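Local coordinates for argininosuccinate lyase (Chelativorans sp., PDB 6RXA), which is an EDDS lyase, a C-N lyase of the aspartase/fumarase superfamily that probably releases fumarate from its substrate by breaking a carbon-nitrogen bond, at residues A[44-52]-A[483-493]. The protein carries 2 engineered substitutions. Residues are numbered along the deposited sequence; the frame is centred on the assembly and turned at random.
Sequences SQIHRAHVV and KQTLADSVQQI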
loop_
_atom_site.group_PDB
_atom_site.type_symbol
_atom_site.label_atom_id
_atom_site.label_comp_id
_atom_site.label_asym_id
_atom_site.label_seq_id
_atom_site.Cartn_x
_atom_site.Cartn_y
_atom_site.Cartn_z
ATOM N N SER A 44 -29.420 12.866 -10.246
ATOM C CA SER A 44 -30.769 13.272 -10.641
ATOM C C SER A 44 -31.429 14.130 -9.566
ATOM O O SER A 44 -32.162 15.077 -9.880
ATOM C CB SER A 44 -31.621 12.043 -10.957
ATOM O OG SER A 44 -31.283 11.504 -12.220
ATOM N N GLN A 45 -31.194 13.805 -8.294
ATOM C CA GLN A 45 -31.675 14.652 -7.211
ATOM C C GLN A 45 -31.000 16.015 -7.248
ATOM O O GLN A 45 -31.650 17.045 -7.020
ATOM C CB GLN A 45 -31.432 13.965 -5.870
ATOM C CG GLN A 45 -32.330 12.767 -5.647
ATOM C CD GLN A 45 -33.804 13.135 -5.620
ATOM O OE1 GLN A 45 -34.273 13.788 -4.686
ATOM N NE2 GLN A 45 -34.541 12.717 -6.646
ATOM N N ILE A 46 -29.700 16.044 -7.546
ATOM C CA ILE A 46 -28.985 17.316 -7.644
ATOM C C ILE A 46 -29.575 18.192 -8.743
ATOM O O ILE A 46 -29.732 19.404 -8.564
ATOM C CB ILE A 46 -27.477 17.064 -7.828
ATOM C CG1 ILE A 46 -26.904 16.459 -6.541
ATOM C CG2 ILE A 46 -26.768 18.338 -8.259
ATOM C CD1 ILE A 46 -25.510 15.865 -6.729
ATOM N N HIS A 47 -29.908 17.603 -9.894
ATOM C CA HIS A 47 -30.513 18.408 -10.953
ATOM C C HIS A 47 -31.778 19.091 -10.449
ATOM O O HIS A 47 -32.022 20.270 -10.730
ATOM C CB HIS A 47 -30.870 17.552 -12.166
ATOM C CG HIS A 47 -29.712 16.834 -12.770
ATOM N ND1 HIS A 47 -28.433 17.342 -12.766
ATOM C CD2 HIS A 47 -29.638 15.630 -13.386
ATOM C CE1 HIS A 47 -27.621 16.484 -13.355
ATOM N NE2 HIS A 47 -28.325 15.434 -13.735
ATOM N N ARG A 48 -32.609 18.350 -9.717
ATOM C CA ARG A 48 -33.851 18.916 -9.202
ATOM C C ARG A 48 -33.565 20.023 -8.194
ATOM O O ARG A 48 -34.177 21.097 -8.253
ATOM C CB ARG A 48 -34.693 17.804 -8.584
ATOM C CG ARG A 48 -35.261 16.844 -9.618
ATOM C CD ARG A 48 -36.020 15.702 -8.971
ATOM N NE ARG A 48 -36.724 14.905 -9.976
ATOM C CZ ARG A 48 -36.141 14.002 -10.760
ATOM N NH1 ARG A 48 -34.843 13.772 -10.670
ATOM N NH2 ARG A 48 -36.862 13.325 -11.641
ATOM N N ALA A 49 -32.648 19.779 -7.258
ATOM C CA ALA A 49 -32.350 20.793 -6.247
ATOM C C ALA A 49 -31.747 22.043 -6.873
ATOM O O ALA A 49 -32.089 23.171 -6.484
ATOM C CB ALA A 49 -31.407 20.225 -5.187
ATOM N N HIS A 50 -30.829 21.868 -7.824
ATOM C CA HIS A 50 -30.222 23.018 -8.481
ATOM C C HIS A 50 -31.279 23.836 -9.206
ATOM O O HIS A 50 -31.319 25.068 -9.090
ATOM C CB HIS A 50 -29.141 22.532 -9.443
ATOM C CG HIS A 50 -28.408 23.639 -10.118
ATOM N ND1 HIS A 50 -27.487 24.429 -9.461
ATOM C CD2 HIS A 50 -28.460 24.092 -11.391
ATOM C CE1 HIS A 50 -27.007 25.324 -10.308
ATOM N NE2 HIS A 50 -27.585 25.147 -11.481
ATOM N N VAL A 51 -32.170 23.161 -9.937
ATOM C CA VAL A 51 -33.224 23.842 -10.686
ATOM C C VAL A 51 -34.191 24.567 -9.756
ATOM O O VAL A 51 -34.591 25.704 -10.030
ATOM C CB VAL A 51 -33.931 22.836 -11.613
ATOM C CG1 VAL A 51 -35.244 23.391 -12.110
ATOM C CG2 VAL A 51 -33.021 22.465 -12.778
ATOM N N VAL A 52 -34.594 23.927 -8.655
ATOM C CA VAL A 52 -35.450 24.589 -7.670
ATOM C C VAL A 52 -34.774 25.847 -7.131
ATOM O O VAL A 52 -35.390 26.918 -7.055
ATOM C CB VAL A 52 -35.833 23.608 -6.546
ATOM C CG1 VAL A 52 -36.499 24.345 -5.398
ATOM C CG2 VAL A 52 -36.742 22.521 -7.089
ATOM N N LYS A 483 -35.286 15.095 1.521
ATOM C CA LYS A 483 -35.718 14.502 0.264
ATOM C C LYS A 483 -37.205 14.736 0.042
ATOM O O LYS A 483 -37.639 14.991 -1.088
ATOM C CB LYS A 483 -35.345 13.021 0.221
ATOM C CG LYS A 483 -35.539 12.398 -1.153
ATOM C CD LYS A 483 -34.968 10.985 -1.213
ATOM C CE LYS A 483 -35.100 10.411 -2.618
ATOM N NZ LYS A 483 -34.591 9.018 -2.729
ATOM N N GLN A 484 -38.009 14.709 1.115
ATOM C CA GLN A 484 -39.440 14.974 0.968
ATOM C C GLN A 484 -39.703 16.444 0.654
ATOM O O GLN A 484 -40.579 16.761 -0.166
ATOM C CB GLN A 484 -40.194 14.543 2.225
ATOM C CG GLN A 484 -41.707 14.463 2.028
ATOM C CD GLN A 484 -42.103 13.456 0.960
ATOM O OE1 GLN A 484 -41.837 12.260 1.083
ATOM N NE2 GLN A 484 -42.725 13.943 -0.106
ATOM N N THR A 485 -38.966 17.357 1.297
ATOM C CA THR A 485 -39.100 18.779 0.988
ATOM C C THR A 485 -38.815 19.041 -0.488
ATOM O O THR A 485 -39.549 19.787 -1.152
ATOM C CB THR A 485 -38.156 19.608 1.866
ATOM O OG1 THR A 485 -38.561 19.539 3.236
ATOM C CG2 THR A 485 -38.147 21.071 1.424
ATOM N N LEU A 486 -37.746 18.439 -1.013
ATOM C CA LEU A 486 -37.412 18.600 -2.425
ATOM C C LEU A 486 -38.514 18.041 -3.312
ATOM O O LEU A 486 -38.937 18.682 -4.281
ATOM C CB LEU A 486 -36.080 17.911 -2.716
ATOM C CG LEU A 486 -35.557 17.984 -4.152
ATOM C CD1 LEU A 486 -35.522 19.430 -4.632
ATOM C CD2 LEU A 486 -34.183 17.328 -4.231
ATOM N N ALA A 487 -38.996 16.834 -2.997
ATOM C CA ALA A 487 -40.052 16.233 -3.805
ATOM C C ALA A 487 -41.303 17.106 -3.811
ATOM O O ALA A 487 -41.916 17.323 -4.867
ATOM C CB ALA A 487 -40.347 14.820 -3.298
ATOM N N ASP A 488 -41.675 17.652 -2.645
ATOM C CA ASP A 488 -42.823 18.549 -2.567
ATOM C C ASP A 488 -42.612 19.804 -3.404
ATOM O O ASP A 488 -43.543 20.279 -4.067
ATOM C CB ASP A 488 -43.061 18.973 -1.115
ATOM C CG ASP A 488 -43.603 17.855 -0.254
ATOM O OD1 ASP A 488 -43.897 16.764 -0.793
ATOM O OD2 ASP A 488 -43.720 18.071 0.968
ATOM N N SER A 489 -41.403 20.370 -3.358
ATOM C CA SER A 489 -41.112 21.585 -4.106
ATOM C C SER A 489 -41.229 21.337 -5.601
ATOM O O SER A 489 -41.776 22.166 -6.341
ATOM C CB SER A 489 -39.702 22.079 -3.773
ATOM O OG SER A 489 -39.610 22.537 -2.434
ATOM N N VAL A 490 -40.709 20.200 -6.067
ATOM C CA VAL A 490 -40.788 19.861 -7.483
ATOM C C VAL A 490 -42.238 19.740 -7.919
ATOM O O VAL A 490 -42.633 20.262 -8.969
ATOM C CB VAL A 490 -39.988 18.570 -7.745
ATOM C CG1 VAL A 490 -40.239 18.050 -9.140
ATOM C CG2 VAL A 490 -38.517 18.820 -7.541
ATOM N N GLN A 491 -43.068 19.068 -7.120
ATOM C CA GLN A 491 -44.463 18.909 -7.517
ATOM C C GLN A 491 -45.195 20.246 -7.491
ATOM O O GLN A 491 -46.014 20.524 -8.378
ATOM C CB GLN A 491 -45.150 17.848 -6.664
ATOM C CG GLN A 491 -44.754 16.415 -7.030
ATOM C CD GLN A 491 -44.679 16.163 -8.538
ATOM O OE1 GLN A 491 -43.631 15.747 -9.063
ATOM N NE2 GLN A 491 -45.784 16.427 -9.243
ATOM N N GLN A 492 -44.903 21.101 -6.503
ATOM C CA GLN A 492 -45.499 22.438 -6.464
ATOM C C GLN A 492 -45.256 23.182 -7.771
ATOM O O GLN A 492 -46.182 23.756 -8.358
ATOM C CB GLN A 492 -44.918 23.237 -5.289
ATOM C CG GLN A 492 -45.503 22.865 -3.948
ATOM C CD GLN A 492 -44.650 23.301 -2.769
ATOM O OE1 GLN A 492 -43.604 23.959 -2.917
ATOM N NE2 GLN A 492 -45.082 22.907 -1.578
ATOM N N ILE A 493 -44.010 23.177 -8.245
ATOM C CA ILE A 493 -43.660 23.900 -9.459
ATOM C C ILE A 493 -44.364 23.295 -10.666
ATOM O O ILE A 493 -44.963 24.011 -11.477
ATOM C CB ILE A 493 -42.134 23.913 -9.635
ATOM C CG1 ILE A 493 -41.492 24.837 -8.596
ATOM C CG2 ILE A 493 -41.761 24.362 -11.035
ATOM C CD1 ILE A 493 -40.002 24.590 -8.356
HETATM O O HOH W 1 -36.796 14.179 -3.703
#
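The amide oxygen of Gln45 lies between Leu486 CD2, off one face of the amide, and Lys483 CG, off the other; OE1 is 3.6 Å from CD2 and 4.0 Å from CG. A bend at chi2 (-62°) turns OE1 to this methyl, and one water donates to Gln45 OE1 and Lys483 O, a polar bridge at the border of an otherwise apolar contact. The guanidinium of Arg48 lies edge-on to the Ser44 carbonyl carbon; NH1 bonds weakly to Ser44 O and NH2 forms a salt bridge with Asp76. Its CB packs on Val490 CG2 at 4.1 Å.

Two reciprocal knobs into holes join the helices. Leu486 enters among Gln45, Arg48, Ala49 and Val52, its CD1 lying 3.8 Å from Ala49 CA; Val52 enters among Leu486, Ser489, Val490 and Ile493. With Val52 CG2 anti to the carbonyl carbon, this branch reaches Ile493 CD1 and Val490 CG2, each at 4.1 Å.

The local axes cross at 60°, 10.2 Å apart, joining helix 35-56 to the C-terminal part of the long helix 451-500, away from the fumarate and succinate sites. Helix 62-79 touches both segments through Ser65, helix 212-218 meets Ala49 and Val52 through Leu218, and helix 112-147 packs against Ile46.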